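Local coordinates for vacuolar protein sorting-associated protein 29 (Entamoeba histolytica, PDB 5XCJ) that probably serves in retromer-mediated protein transport as a metal-binding subunit with a metallophosphatase fold, at residues V74-G78 and N79-G83. The protein carries 1 engineered substitution. Numbering follows the deposited sequence.
Sequences VIKIG and NFKIG
Lys76 leaves its strand with CG trans to the backbone N (chi1 179°) and then bends at chi2, which lays its aliphatic chain across the backbone of the partner strand. CD ends 3.0 Å from Phe80 O, CE lies over the Asn79-Phe80 peptide, and CD also meets Lys81 CG at 3.6 Å. On the other face, Ile77 and Ile82 both carry CG1 beside the backbone N, and their side chains cross at a slant with the two CD1 methyls 3.5 Å apart. Four backbone hydrogen bonds set this register, which identifies a two-residue beta hairpin. Ile77 and Phe80 exchange one pair, Phe80 N to Ile77 O and Ile77 N to Phe80 O, each 2.9 Å long; Ile75 and Ile82 exchange the other, with Ile82 N to Ile75 O at 2.7 Å. Val74-Gly83 and Lys76-Lys81 are the non-hydrogen-bonded pairs, where Val74 CA adds a C-H contact to Ile82 O at 3.0 Å. The turn from Ile77 to Phe80 is type II', as phi and psi of Gly78 together (60° and -126°) attest, the strongly negative psi separating it from type I'. At the turn, Asn79 ND2 is bonded to Ser158 OG and the Asn79 backbone to that of Asp157, tying the loop to the turn between strands 149-156 and 159-168. Strand 72-77 is an outermost strand of its mixed sheet, while strand 80-85 pairs on its other side with strand 110-112 through backbone bonds of Lys81 and Gly83. The face bearing Ile75 and Ile82 packs on Leu35 of strand 33-36, so the hairpin joins the two sheets of the metallophosphatase fold away from the metal site.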
loop_
_atom_site.group_PDB
_atom_site.type_symbol
_atom_site.label_atom_id
_atom_site.label_comp_id
_atom_site.label_asym_id
_atom_site.label_seq_id
_atom_site.Cartn_x
_atom_site.Cartn_y
_atom_site.Cartn_z
ATOM N N VAL A 74 -7.489 4.259 -10.331
ATOM C CA VAL A 74 -6.666 3.628 -11.362
ATOM C C VAL A 74 -5.640 4.625 -11.890
ATOM O O VAL A 74 -5.995 5.693 -12.373
ATOM C CB VAL A 74 -7.524 3.113 -12.527
ATOM C CG1 VAL A 74 -6.648 2.502 -13.605
ATOM C CG2 VAL A 74 -8.548 2.110 -12.028
ATOM N N ILE A 75 -4.368 4.271 -11.765
ATOM C CA ILE A 75 -3.263 5.115 -12.210
ATOM C C ILE A 75 -2.337 4.360 -13.151
ATOM O O ILE A 75 -1.954 3.235 -12.862
ATOM C CB ILE A 75 -2.420 5.609 -11.022
ATOM C CG1 ILE A 75 -3.242 6.549 -10.135
ATOM C CG2 ILE A 75 -1.149 6.269 -11.524
ATOM C CD1 ILE A 75 -2.596 6.882 -8.809
ATOM N N LYS A 76 -1.960 4.989 -14.253
ATOM C CA LYS A 76 -1.075 4.348 -15.212
ATOM C C LYS A 76 0.351 4.836 -15.029
ATOM O O LYS A 76 0.625 6.028 -15.098
ATOM C CB LYS A 76 -1.537 4.632 -16.638
ATOM C CG LYS A 76 -0.667 4.016 -17.722
ATOM C CD LYS A 76 -0.722 2.501 -17.683
ATOM C CE LYS A 76 0.260 1.880 -18.665
ATOM N NZ LYS A 76 -0.375 1.473 -19.949
ATOM N N ILE A 77 1.243 3.905 -14.727
ATOM C CA ILE A 77 2.653 4.215 -14.558
ATOM C C ILE A 77 3.452 3.271 -15.442
ATOM O O ILE A 77 3.295 2.058 -15.358
ATOM C CB ILE A 77 3.074 4.105 -13.086
ATOM C CG1 ILE A 77 2.265 5.090 -12.240
ATOM C CG2 ILE A 77 4.562 4.356 -12.933
ATOM C CD1 ILE A 77 2.194 4.731 -10.777
ATOM N N GLY A 78 4.320 3.834 -16.272
ATOM C CA GLY A 78 5.103 3.034 -17.190
ATOM C C GLY A 78 4.144 2.293 -18.100
ATOM O O GLY A 78 3.269 2.895 -18.700
ATOM N N ASN A 79 4.292 0.975 -18.170
ATOM C CA ASN A 79 3.418 0.129 -18.981
ATOM C C ASN A 79 2.349 -0.563 -18.134
ATOM O O ASN A 79 1.668 -1.462 -18.612
ATOM C CB ASN A 79 4.229 -0.922 -19.738
ATOM C CG ASN A 79 4.887 -0.368 -20.986
ATOM O OD1 ASN A 79 4.496 0.673 -21.499
ATOM N ND2 ASN A 79 5.897 -1.070 -21.473
ATOM N N PHE A 80 2.209 -0.136 -16.886
ATOM C CA PHE A 80 1.272 -0.768 -15.968
ATOM C C PHE A 80 0.072 0.081 -15.559
ATOM O O PHE A 80 0.225 1.221 -15.152
ATOM C CB PHE A 80 2.004 -1.167 -14.686
ATOM C CG PHE A 80 3.064 -2.214 -14.877
ATOM C CD1 PHE A 80 2.744 -3.552 -14.824
ATOM C CD2 PHE A 80 4.383 -1.853 -15.074
ATOM C CE1 PHE A 80 3.716 -4.515 -14.987
ATOM C CE2 PHE A 80 5.359 -2.811 -15.238
ATOM C CZ PHE A 80 5.026 -4.145 -15.192
ATOM N N LYS A 81 -1.120 -0.500 -15.651
ATOM C CA LYS A 81 -2.326 0.174 -15.203
ATOM C C LYS A 81 -2.450 -0.320 -13.768
ATOM O O LYS A 81 -2.465 -1.522 -13.528
ATOM C CB LYS A 81 -3.543 -0.243 -16.021
ATOM C CG LYS A 81 -3.776 0.578 -17.274
ATOM C CD LYS A 81 -4.995 0.092 -18.037
ATOM C CE LYS A 81 -6.266 0.299 -17.236
ATOM N NZ LYS A 81 -7.481 0.172 -18.076
ATOM N N ILE A 82 -2.514 0.604 -12.820
ATOM C CA ILE A 82 -2.568 0.242 -11.412
ATOM C C ILE A 82 -3.923 0.506 -10.773
ATOM O O ILE A 82 -4.473 1.596 -10.878
ATOM C CB ILE A 82 -1.474 0.984 -10.611
ATOM C CG1 ILE A 82 -0.083 0.610 -11.131
ATOM C CG2 ILE A 82 -1.586 0.683 -9.127
ATOM C CD1 ILE A 82 1.042 1.409 -10.511
ATOM N N GLY A 83 -4.432 -0.509 -10.089
ATOM C CA GLY A 83 -5.707 -0.428 -9.407
ATOM C C GLY A 83 -5.460 -0.328 -7.920
ATOM O O GLY A 83 -4.647 -1.053 -7.360
#